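Local coordinates for protein Sec-alkylsulfatase (Pseudomonas sp., PDB 4AXH) that hydrolyses (R)-secondary-alkyl sulfates to (S)-secondary alcohols and sulfate with strict inversion of configuration, using a pair of zinc ions, at residues Q81-L92 and V245-N256; A174-I182 and E291-Y299. All coordinates share one frame; numbering follows the deposited sequence.

Contact 1 of 2, residues Q81-L92 and V245-N256; sequences QVVWDMGAYQFL and VDSGLFKTTATN
The ring of Tyr89 carries the aliphatic end of Lys251 on one face: CE of Lys251 sits 3.7 Å from the ring centroid, a CH-pi contact displaced toward the rim. The ammonium group continues past the ring, so the cation-pi contact of Lys251 NZ is off-centre, 4.5 Å from the Tyr89 centroid. At the edge of Tyr89, near its plane, lies the methyl CG2 of Thr252, and the phenol OH is hydrogen-bonded to Gln244. Trp84 presents an edge, with Thr252 O near its plane beside CZ3 and CH2; its NE1 bonds to Gly129. Phe91 also uses its edge, CE2 meeting Val245 CG1 at 3.6 Å. The Lys251 chain, folded at chi2 (-54°) and chi3 (-71°), packs CG against the sulfur of Met86 and curls NZ back to its own segment. There NZ donates to Val245 O in the carbonyl plane and forms a 2.8 Å salt bridge with Asp246 OD1 on the anti side of the carboxylate. Leu92 CD1 approaches NZ tip to tip, and Ala109 O of helix 103-111 is a further acceptor of Lys251 NZ. Asp246 OD2 receives Gly248 N, closing an Asx turn. Where the backbones draw together, Thr255 N donates to Val83 O over 2.9 Å. A weak bond from Asn256 ND2 to Val82 O follows, and Thr255 OG1 bonds to Tyr535. Val83 and Trp84 form a classic beta bulge opposite Ile75 of strand 74-76. The contact holds the loop between helix 222-233 and strand 266-268 of the metallo-beta-lactamase region against strand 82-85 and the 3-10 segment 87-92. The chemistry implies one backbone bond, with a weak side-chain bond beside it, tying the strand end, and a buried lysine charge probably balanced by Asp246 and carbonyl oxygens.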
loop_
_atom_site.group_PDB
_atom_site.type_symbol
_atom_site.label_atom_id
_atom_site.label_comp_id
_atom_site.label_asym_id
_atom_site.label_seq_id
_atom_site.Cartn_x
_atom_site.Cartn_y
_atom_site.Cartn_z
ATOM N N GLN A 81 2.945 -38.022 12.855
ATOM C CA GLN A 81 3.995 -37.063 12.459
ATOM C C GLN A 81 4.026 -35.865 13.426
ATOM O O GLN A 81 2.976 -35.409 13.875
ATOM C CB GLN A 81 3.817 -36.517 11.037
ATOM C CG GLN A 81 3.107 -37.393 10.026
ATOM C CD GLN A 81 2.739 -36.558 8.815
ATOM O OE1 GLN A 81 1.711 -35.867 8.772
ATOM N NE2 GLN A 81 3.600 -36.545 7.823
ATOM N N VAL A 82 5.241 -35.329 13.690
ATOM C CA VAL A 82 5.493 -34.206 14.600
ATOM C C VAL A 82 4.901 -32.917 14.037
ATOM O O VAL A 82 5.137 -32.591 12.874
ATOM C CB VAL A 82 6.997 -34.053 15.000
ATOM C CG1 VAL A 82 7.151 -33.145 16.218
ATOM C CG2 VAL A 82 7.632 -35.405 15.289
ATOM N N VAL A 83 4.102 -32.227 14.873
ATOM C CA VAL A 83 3.408 -30.969 14.588
ATOM C C VAL A 83 4.161 -29.804 15.245
ATOM O O VAL A 83 4.313 -28.744 14.627
ATOM C CB VAL A 83 1.910 -31.035 15.057
ATOM C CG1 VAL A 83 1.235 -29.664 15.080
ATOM C CG2 VAL A 83 1.120 -31.976 14.183
ATOM N N TRP A 84 4.575 -30.008 16.524
ATOM C CA TRP A 84 5.238 -29.030 17.359
ATOM C C TRP A 84 6.268 -29.732 18.218
ATOM O O TRP A 84 5.920 -30.659 18.955
ATOM C CB TRP A 84 4.205 -28.349 18.270
ATOM C CG TRP A 84 4.719 -27.118 18.964
ATOM C CD1 TRP A 84 5.043 -26.989 20.286
ATOM C CD2 TRP A 84 4.974 -25.840 18.358
ATOM N NE1 TRP A 84 5.468 -25.697 20.544
ATOM C CE2 TRP A 84 5.435 -24.975 19.378
ATOM C CE3 TRP A 84 4.850 -25.342 17.051
ATOM C CZ2 TRP A 84 5.720 -23.632 19.137
ATOM C CZ3 TRP A 84 5.162 -24.016 16.810
ATOM C CH2 TRP A 84 5.576 -23.172 17.842
ATOM N N ASP A 85 7.528 -29.275 18.142
ATOM C CA ASP A 85 8.656 -29.838 18.886
ATOM C C ASP A 85 9.439 -28.732 19.588
ATOM O O ASP A 85 10.046 -27.886 18.930
ATOM C CB ASP A 85 9.574 -30.652 17.933
ATOM C CG ASP A 85 10.489 -31.677 18.592
ATOM O OD1 ASP A 85 10.550 -31.706 19.859
ATOM O OD2 ASP A 85 11.156 -32.446 17.841
ATOM N N MET A 86 9.383 -28.722 20.918
ATOM C CA MET A 86 10.094 -27.759 21.765
ATOM C C MET A 86 11.488 -28.296 22.146
ATOM O O MET A 86 12.403 -27.505 22.358
ATOM C CB MET A 86 9.280 -27.426 23.020
ATOM C CG MET A 86 8.318 -26.288 22.809
ATOM S SD MET A 86 9.110 -24.672 22.506
ATOM C CE MET A 86 9.962 -24.480 24.044
ATOM N N GLY A 87 11.632 -29.629 22.171
ATOM C CA GLY A 87 12.873 -30.331 22.457
ATOM C C GLY A 87 13.992 -30.017 21.480
ATOM O O GLY A 87 15.164 -30.207 21.816
ATOM N N ALA A 88 13.654 -29.519 20.271
ATOM C CA ALA A 88 14.642 -29.156 19.261
ATOM C C ALA A 88 15.437 -27.874 19.628
ATOM O O ALA A 88 16.552 -27.684 19.134
ATOM C CB ALA A 88 13.962 -28.984 17.922
ATOM N N TYR A 89 14.871 -27.019 20.513
ATOM C CA TYR A 89 15.472 -25.767 20.958
ATOM C C TYR A 89 16.216 -25.857 22.303
ATOM O O TYR A 89 16.456 -24.833 22.942
ATOM C CB TYR A 89 14.433 -24.643 20.942
ATOM C CG TYR A 89 13.857 -24.397 19.571
ATOM C CD1 TYR A 89 14.556 -23.657 18.619
ATOM C CD2 TYR A 89 12.609 -24.906 19.216
ATOM C CE1 TYR A 89 14.037 -23.452 17.333
ATOM C CE2 TYR A 89 12.074 -24.700 17.940
ATOM C CZ TYR A 89 12.799 -23.984 16.996
ATOM O OH TYR A 89 12.279 -23.783 15.739
ATOM N N GLN A 90 16.634 -27.078 22.694
ATOM C CA GLN A 90 17.359 -27.371 23.935
ATOM C C GLN A 90 18.703 -26.623 24.062
ATOM O O GLN A 90 19.054 -26.197 25.164
ATOM C CB GLN A 90 17.571 -28.873 24.090
ATOM C CG GLN A 90 17.669 -29.300 25.548
ATOM C CD GLN A 90 16.364 -29.826 26.067
ATOM O OE1 GLN A 90 16.202 -31.040 26.257
ATOM N NE2 GLN A 90 15.411 -28.929 26.325
ATOM N N PHE A 91 19.423 -26.435 22.938
ATOM C CA PHE A 91 20.702 -25.716 22.858
ATOM C C PHE A 91 20.643 -24.285 23.423
ATOM O O PHE A 91 21.693 -23.714 23.767
ATOM C CB PHE A 91 21.220 -25.700 21.404
ATOM C CG PHE A 91 20.304 -25.018 20.414
ATOM C CD1 PHE A 91 19.223 -25.690 19.852
ATOM C CD2 PHE A 91 20.535 -23.715 20.017
ATOM C CE1 PHE A 91 18.378 -25.053 18.936
ATOM C CE2 PHE A 91 19.690 -23.088 19.100
ATOM C CZ PHE A 91 18.608 -23.752 18.577
ATOM N N LEU A 92 19.426 -23.709 23.520
ATOM C CA LEU A 92 19.212 -22.346 23.996
ATOM C C LEU A 92 19.143 -22.232 25.499
ATOM O O LEU A 92 19.475 -21.174 26.041
ATOM C CB LEU A 92 17.918 -21.756 23.389
ATOM C CG LEU A 92 17.933 -21.465 21.910
ATOM C CD1 LEU A 92 16.522 -21.338 21.364
ATOM C CD2 LEU A 92 18.773 -20.236 21.605
ATOM N N VAL A 245 16.727 -20.646 14.980
ATOM C CA VAL A 245 16.747 -20.524 16.435
ATOM C C VAL A 245 15.442 -20.018 17.064
ATOM O O VAL A 245 15.126 -20.406 18.192
ATOM C CB VAL A 245 17.985 -19.769 17.000
ATOM C CG1 VAL A 245 19.278 -20.481 16.645
ATOM C CG2 VAL A 245 18.026 -18.308 16.566
ATOM N N ASP A 246 14.713 -19.122 16.361
ATOM C CA ASP A 246 13.497 -18.483 16.859
ATOM C C ASP A 246 12.760 -17.766 15.727
ATOM O O ASP A 246 13.316 -17.566 14.642
ATOM C CB ASP A 246 13.881 -17.451 17.958
ATOM C CG ASP A 246 12.742 -17.037 18.863
ATOM O OD1 ASP A 246 12.199 -17.909 19.564
ATOM O OD2 ASP A 246 12.431 -15.822 18.908
ATOM N N SER A 247 11.510 -17.353 16.000
ATOM C CA SER A 247 10.716 -16.597 15.038
ATOM C C SER A 247 10.145 -15.283 15.622
ATOM O O SER A 247 9.155 -14.745 15.110
ATOM C CB SER A 247 9.666 -17.467 14.353
ATOM O OG SER A 247 10.277 -18.342 13.417
ATOM N N GLY A 248 10.839 -14.743 16.629
ATOM C CA GLY A 248 10.527 -13.460 17.236
ATOM C C GLY A 248 9.381 -13.520 18.196
ATOM O O GLY A 248 9.590 -13.378 19.397
ATOM N N LEU A 249 8.169 -13.746 17.678
ATOM C CA LEU A 249 6.963 -13.826 18.500
ATOM C C LEU A 249 6.596 -15.248 18.887
ATOM O O LEU A 249 5.566 -15.465 19.540
ATOM C CB LEU A 249 5.779 -13.131 17.805
ATOM C CG LEU A 249 5.962 -11.681 17.428
ATOM C CD1 LEU A 249 4.793 -11.212 16.592
ATOM C CD2 LEU A 249 6.136 -10.812 18.671
ATOM N N PHE A 250 7.408 -16.218 18.433
ATOM C CA PHE A 250 7.284 -17.672 18.679
ATOM C C PHE A 250 8.519 -18.367 18.172
ATOM O O PHE A 250 9.407 -17.709 17.639
ATOM C CB PHE A 250 6.028 -18.279 18.021
ATOM C CG PHE A 250 5.737 -17.765 16.628
ATOM C CD1 PHE A 250 6.348 -18.339 15.517
ATOM C CD2 PHE A 250 4.873 -16.685 16.430
ATOM C CE1 PHE A 250 6.140 -17.817 14.250
ATOM C CE2 PHE A 250 4.654 -16.177 15.156
ATOM C CZ PHE A 250 5.299 -16.741 14.079
ATOM N N LYS A 251 8.576 -19.689 18.306
ATOM C CA LYS A 251 9.732 -20.468 17.859
ATOM C C LYS A 251 9.751 -20.671 16.343
ATOM O O LYS A 251 10.750 -20.357 15.713
ATOM C CB LYS A 251 9.821 -21.810 18.614
ATOM C CG LYS A 251 9.883 -21.747 20.158
ATOM C CD LYS A 251 10.989 -20.863 20.736
ATOM C CE LYS A 251 12.396 -21.387 20.579
ATOM N NZ LYS A 251 13.370 -20.280 20.409
ATOM N N THR A 252 8.648 -21.189 15.763
ATOM C CA THR A 252 8.503 -21.531 14.333
ATOM C C THR A 252 7.023 -21.783 14.065
ATOM O O THR A 252 6.233 -21.746 15.018
ATOM C CB THR A 252 9.338 -22.826 13.986
ATOM O OG1 THR A 252 9.197 -23.179 12.583
ATOM C CG2 THR A 252 8.994 -24.014 14.895
ATOM N N THR A 253 6.655 -22.074 12.796
ATOM C CA THR A 253 5.277 -22.427 12.456
ATOM C C THR A 253 5.013 -23.903 12.662
ATOM O O THR A 253 5.918 -24.741 12.552
ATOM C CB THR A 253 4.841 -21.960 11.033
ATOM O OG1 THR A 253 5.733 -22.465 10.028
ATOM C CG2 THR A 253 4.675 -20.432 10.928
ATOM N N ALA A 254 3.746 -24.219 12.958
ATOM C CA ALA A 254 3.285 -25.586 13.172
ATOM C C ALA A 254 3.383 -26.348 11.853
ATOM O O ALA A 254 3.101 -25.809 10.774
ATOM C CB ALA A 254 1.864 -25.589 13.704
ATOM N N THR A 255 3.841 -27.594 11.955
ATOM C CA THR A 255 4.055 -28.480 10.825
ATOM C C THR A 255 3.058 -29.647 10.763
ATOM O O THR A 255 2.611 -30.128 11.799
ATOM C CB THR A 255 5.546 -28.888 10.770
ATOM O OG1 THR A 255 5.762 -29.663 9.611
ATOM C CG2 THR A 255 6.010 -29.675 11.998
ATOM N N ASN A 256 2.714 -30.098 9.541
ATOM C CA ASN A 256 1.855 -31.255 9.261
ATOM C C ASN A 256 0.523 -31.249 10.055
ATOM O O ASN A 256 0.049 -32.300 10.515
ATOM C CB ASN A 256 2.652 -32.562 9.511
ATOM C CG ASN A 256 3.964 -32.648 8.776
ATOM O OD1 ASN A 256 3.994 -32.731 7.549
ATOM N ND2 ASN A 256 5.082 -32.636 9.517
#

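Contact 2 of 2, residues A174-I182 and E291-Y299. With ZN (zinc ion), chain D.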
loop_
_atom_site.group_PDB
_atom_site.type_symbol
_atom_site.label_atom_id
_atom_site.label_comp_id
_atom_site.label_asym_id
_atom_site.label_seq_id
_atom_site.Cartn_x
_atom_site.Cartn_y
_atom_site.Cartn_z
ATOM N N ALA A 174 -17.796 -20.430 26.227
ATOM C CA ALA A 174 -17.563 -19.322 25.323
ATOM C C ALA A 174 -16.155 -19.317 24.758
ATOM O O ALA A 174 -15.206 -19.772 25.414
ATOM C CB ALA A 174 -17.852 -17.991 26.038
ATOM N N VAL A 175 -16.039 -18.778 23.536
ATOM C CA VAL A 175 -14.783 -18.584 22.829
ATOM C C VAL A 175 -14.774 -17.174 22.263
ATOM O O VAL A 175 -15.819 -16.696 21.849
ATOM C CB VAL A 175 -14.497 -19.688 21.761
ATOM C CG1 VAL A 175 -13.367 -19.295 20.817
ATOM C CG2 VAL A 175 -14.189 -21.021 22.422
ATOM N N VAL A 176 -13.599 -16.503 22.293
ATOM C CA VAL A 176 -13.359 -15.162 21.753
ATOM C C VAL A 176 -12.256 -15.288 20.720
ATOM O O VAL A 176 -11.204 -15.831 21.008
ATOM C CB VAL A 176 -12.975 -14.135 22.843
ATOM C CG1 VAL A 176 -12.710 -12.753 22.246
ATOM C CG2 VAL A 176 -14.047 -14.047 23.918
ATOM N N TYR A 177 -12.511 -14.803 19.511
ATOM C CA TYR A 177 -11.547 -14.738 18.418
ATOM C C TYR A 177 -11.068 -13.313 18.496
ATOM O O TYR A 177 -11.847 -12.411 18.189
ATOM C CB TYR A 177 -12.210 -14.970 17.045
ATOM C CG TYR A 177 -12.760 -16.359 16.785
ATOM C CD1 TYR A 177 -12.121 -17.497 17.286
ATOM C CD2 TYR A 177 -13.869 -16.549 15.961
ATOM C CE1 TYR A 177 -12.594 -18.782 17.003
ATOM C CE2 TYR A 177 -14.330 -17.832 15.648
ATOM C CZ TYR A 177 -13.694 -18.944 16.176
ATOM O OH TYR A 177 -14.154 -20.206 15.882
ATOM N N SER A 178 -9.834 -13.083 18.970
ATOM C CA SER A 178 -9.284 -11.730 19.095
ATOM C C SER A 178 -9.266 -10.993 17.743
ATOM O O SER A 178 -9.570 -9.801 17.690
ATOM C CB SER A 178 -7.882 -11.765 19.698
ATOM O OG SER A 178 -6.925 -12.401 18.859
ATOM N N HIS A 179 -8.895 -11.706 16.666
ATOM C CA HIS A 179 -8.779 -11.150 15.318
ATOM C C HIS A 179 -8.784 -12.251 14.238
ATOM O O HIS A 179 -8.677 -13.455 14.553
ATOM C CB HIS A 179 -7.523 -10.234 15.186
ATOM C CG HIS A 179 -6.209 -10.920 15.416
ATOM N ND1 HIS A 179 -5.855 -11.397 16.668
ATOM C CD2 HIS A 179 -5.183 -11.128 14.561
ATOM C CE1 HIS A 179 -4.632 -11.881 16.528
ATOM N NE2 HIS A 179 -4.188 -11.753 15.273
ATOM N N SER A 180 -8.866 -11.811 12.965
ATOM C CA SER A 180 -8.925 -12.665 11.785
ATOM C C SER A 180 -7.600 -13.328 11.320
ATOM O O SER A 180 -7.380 -13.424 10.114
ATOM C CB SER A 180 -9.632 -11.939 10.647
ATOM O OG SER A 180 -8.933 -10.757 10.306
ATOM N N HIS A 181 -6.750 -13.834 12.248
ATOM C CA HIS A 181 -5.523 -14.549 11.855
ATOM C C HIS A 181 -5.589 -16.027 12.204
ATOM O O HIS A 181 -6.109 -16.385 13.260
ATOM C CB HIS A 181 -4.253 -13.903 12.406
ATOM C CG HIS A 181 -3.886 -12.603 11.755
ATOM N ND1 HIS A 181 -3.138 -11.648 12.428
ATOM C CD2 HIS A 181 -4.189 -12.125 10.527
ATOM C CE1 HIS A 181 -3.022 -10.626 11.584
ATOM N NE2 HIS A 181 -3.616 -10.881 10.419
ATOM N N ILE A 182 -5.080 -16.886 11.304
ATOM C CA ILE A 182 -5.130 -18.342 11.452
ATOM C C ILE A 182 -4.550 -18.887 12.764
ATOM O O ILE A 182 -5.006 -19.922 13.246
ATOM C CB ILE A 182 -4.649 -19.130 10.202
ATOM C CG1 ILE A 182 -4.803 -18.304 8.904
ATOM C CG2 ILE A 182 -5.416 -20.466 10.078
ATOM C CD1 ILE A 182 -3.894 -18.745 7.646
ATOM N N GLU A 291 -3.037 -4.347 13.415
ATOM C CA GLU A 291 -2.300 -5.583 13.154
ATOM C C GLU A 291 -3.115 -6.553 12.221
ATOM O O GLU A 291 -2.516 -7.352 11.500
ATOM C CB GLU A 291 -1.939 -6.250 14.496
ATOM C CG GLU A 291 -1.044 -7.467 14.359
ATOM C CD GLU A 291 -1.803 -8.772 14.303
ATOM O OE1 GLU A 291 -3.016 -8.763 14.614
ATOM O OE2 GLU A 291 -1.171 -9.815 14.020
ATOM N N ALA A 292 -4.469 -6.494 12.270
ATOM C CA ALA A 292 -5.363 -7.309 11.455
ATOM C C ALA A 292 -6.572 -6.490 11.038
ATOM O O ALA A 292 -6.976 -5.604 11.791
ATOM C CB ALA A 292 -5.821 -8.543 12.217
ATOM N N PRO A 293 -7.191 -6.773 9.859
ATOM C CA PRO A 293 -8.380 -5.999 9.418
ATOM C C PRO A 293 -9.579 -6.091 10.362
ATOM O O PRO A 293 -10.242 -5.077 10.621
ATOM C CB PRO A 293 -8.698 -6.581 8.045
ATOM C CG PRO A 293 -7.397 -7.158 7.584
ATOM C CD PRO A 293 -6.811 -7.758 8.831
ATOM N N SER A 294 -9.842 -7.297 10.887
ATOM C CA SER A 294 -10.903 -7.563 11.859
ATOM C C SER A 294 -10.114 -7.858 13.108
ATOM O O SER A 294 -9.380 -8.849 13.150
ATOM C CB SER A 294 -11.753 -8.759 11.422
ATOM O OG SER A 294 -12.919 -8.805 12.217
ATOM N N ASP A 295 -10.163 -6.940 14.081
ATOM C CA ASP A 295 -9.302 -6.979 15.272
ATOM C C ASP A 295 -9.917 -6.276 16.477
ATOM O O ASP A 295 -10.708 -5.354 16.324
ATOM C CB ASP A 295 -7.978 -6.266 14.879
ATOM C CG ASP A 295 -6.794 -6.346 15.801
ATOM O OD1 ASP A 295 -6.722 -7.308 16.607
ATOM O OD2 ASP A 295 -5.923 -5.470 15.697
ATOM N N MET A 296 -9.491 -6.673 17.682
ATOM C CA MET A 296 -9.970 -6.085 18.924
ATOM C C MET A 296 -9.136 -6.456 20.133
ATOM O O MET A 296 -8.446 -7.471 20.127
ATOM C CB MET A 296 -11.465 -6.423 19.180
ATOM C CG MET A 296 -11.740 -7.860 19.545
ATOM S SD MET A 296 -13.491 -8.176 19.459
ATOM C CE MET A 296 -13.560 -9.883 20.059
ATOM N N ASN A 297 -9.263 -5.653 21.202
ATOM C CA ASN A 297 -8.628 -5.906 22.502
ATOM C C ASN A 297 -9.740 -6.358 23.461
ATOM O O ASN A 297 -10.919 -6.113 23.220
ATOM C CB ASN A 297 -7.936 -4.646 23.050
ATOM C CG ASN A 297 -6.788 -4.137 22.227
ATOM O OD1 ASN A 297 -5.975 -4.905 21.700
ATOM N ND2 ASN A 297 -6.662 -2.823 22.148
ATOM N N ILE A 298 -9.377 -7.058 24.506
ATOM C CA ILE A 298 -10.344 -7.570 25.461
ATOM C C ILE A 298 -9.916 -7.182 26.865
ATOM O O ILE A 298 -8.852 -7.595 27.323
ATOM C CB ILE A 298 -10.574 -9.097 25.298
ATOM C CG1 ILE A 298 -10.930 -9.466 23.845
ATOM C CG2 ILE A 298 -11.650 -9.622 26.288
ATOM C CD1 ILE A 298 -9.851 -10.065 23.095
ATOM N N TYR A 299 -10.717 -6.352 27.529
ATOM C CA TYR A 299 -10.429 -5.956 28.902
ATOM C C TYR A 299 -11.308 -6.811 29.830
ATOM O O TYR A 299 -12.416 -7.205 29.465
ATOM C CB TYR A 299 -10.611 -4.425 29.108
ATOM C CG TYR A 299 -10.476 -3.946 30.541
ATOM C CD1 TYR A 299 -9.234 -3.889 31.166
ATOM C CD2 TYR A 299 -11.583 -3.477 31.248
ATOM C CE1 TYR A 299 -9.105 -3.428 32.478
ATOM C CE2 TYR A 299 -11.462 -2.988 32.550
ATOM C CZ TYR A 299 -10.225 -2.976 33.166
ATOM O OH TYR A 299 -10.140 -2.556 34.470
HETATM ZN ZN ZN D . -2.302 -11.624 14.386
HETATM O O HOH W 1 -1.281 -13.437 14.220
#
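The dinuclear zinc site of the metallo-beta-lactamase fold lies at this contact, where His179 and His181, the first two histidines of the HxHxDH motif, join Glu291 on one zinc ion. His179 binds through NE2 and His181 through ND1, each 2.1 Å from the zinc, while Glu291 OE2 binds it at 2.2 Å. A water and Asp310 complete the shell, and Asp310 also binds the second zinc. The Glu291 carboxylate stands almost perpendicular to both imidazoles, its plane 80° from that of His179 and 85° from that of His181; OE2 lies at the edge of the His181 ring. A bend at chi2 (-94°) brings this carboxylate back to the metal. The methyl of Ala292 touches both imidazoles, with CB over one face of the His181 ring, 3.9 Å from its centroid, and also against CD2 of His179. His179 ND1 donates to Ser178 OG, which has Asp148 as a further partner, a chain that would fix the ring's rotation. Ser180 N donates to Ser294 O at 3.0 Å and joins the two loops. The carboxylate of Asp295 runs beside His179, OD1 approaching CB at 3.3 Å. Farther from the metal the contact turns apolar: Met296, extended beyond CG, carries CE to 3.7 Å from Val176 CG1, and Ile298 CD1 meets the same methyl tip to tip. Strand 172-176 lies between strands 144-147 and 203-207 in one sheet, whereas strand 296-300 belongs to the second sheet of the metallo-beta-lactamase sandwich, between 280-286 and 305-307; Phe205 packs on Val176, Ile147 on Ile298 and Pro207 on Met296. Helix 210-219 flanks the loops, its Glu217 bonded to Ser180 OG and its His213 touching Pro293.

Contact 2 is the more deeply buried of the two, yet the smaller in area, 486 Å² against 741 Å² for contact 1; neither is touched by the other subunit of the dimer. Contact 2 joins strands of two different sheets and their loops, with metal coordination at one end and aliphatic packing at the other. Contact 1 instead lays an early strand and 3-10 turn against an irregular loop, using backbone bonds, ring edges and one lysine. They share no element; the centres of contacts 1 and 2 lie about 24 Å apart. The side chain of Thr253 is, however, about 10 Å from a zinc and about 7 Å from the side chains of Gln232 and Tyr417, which bind sulfate.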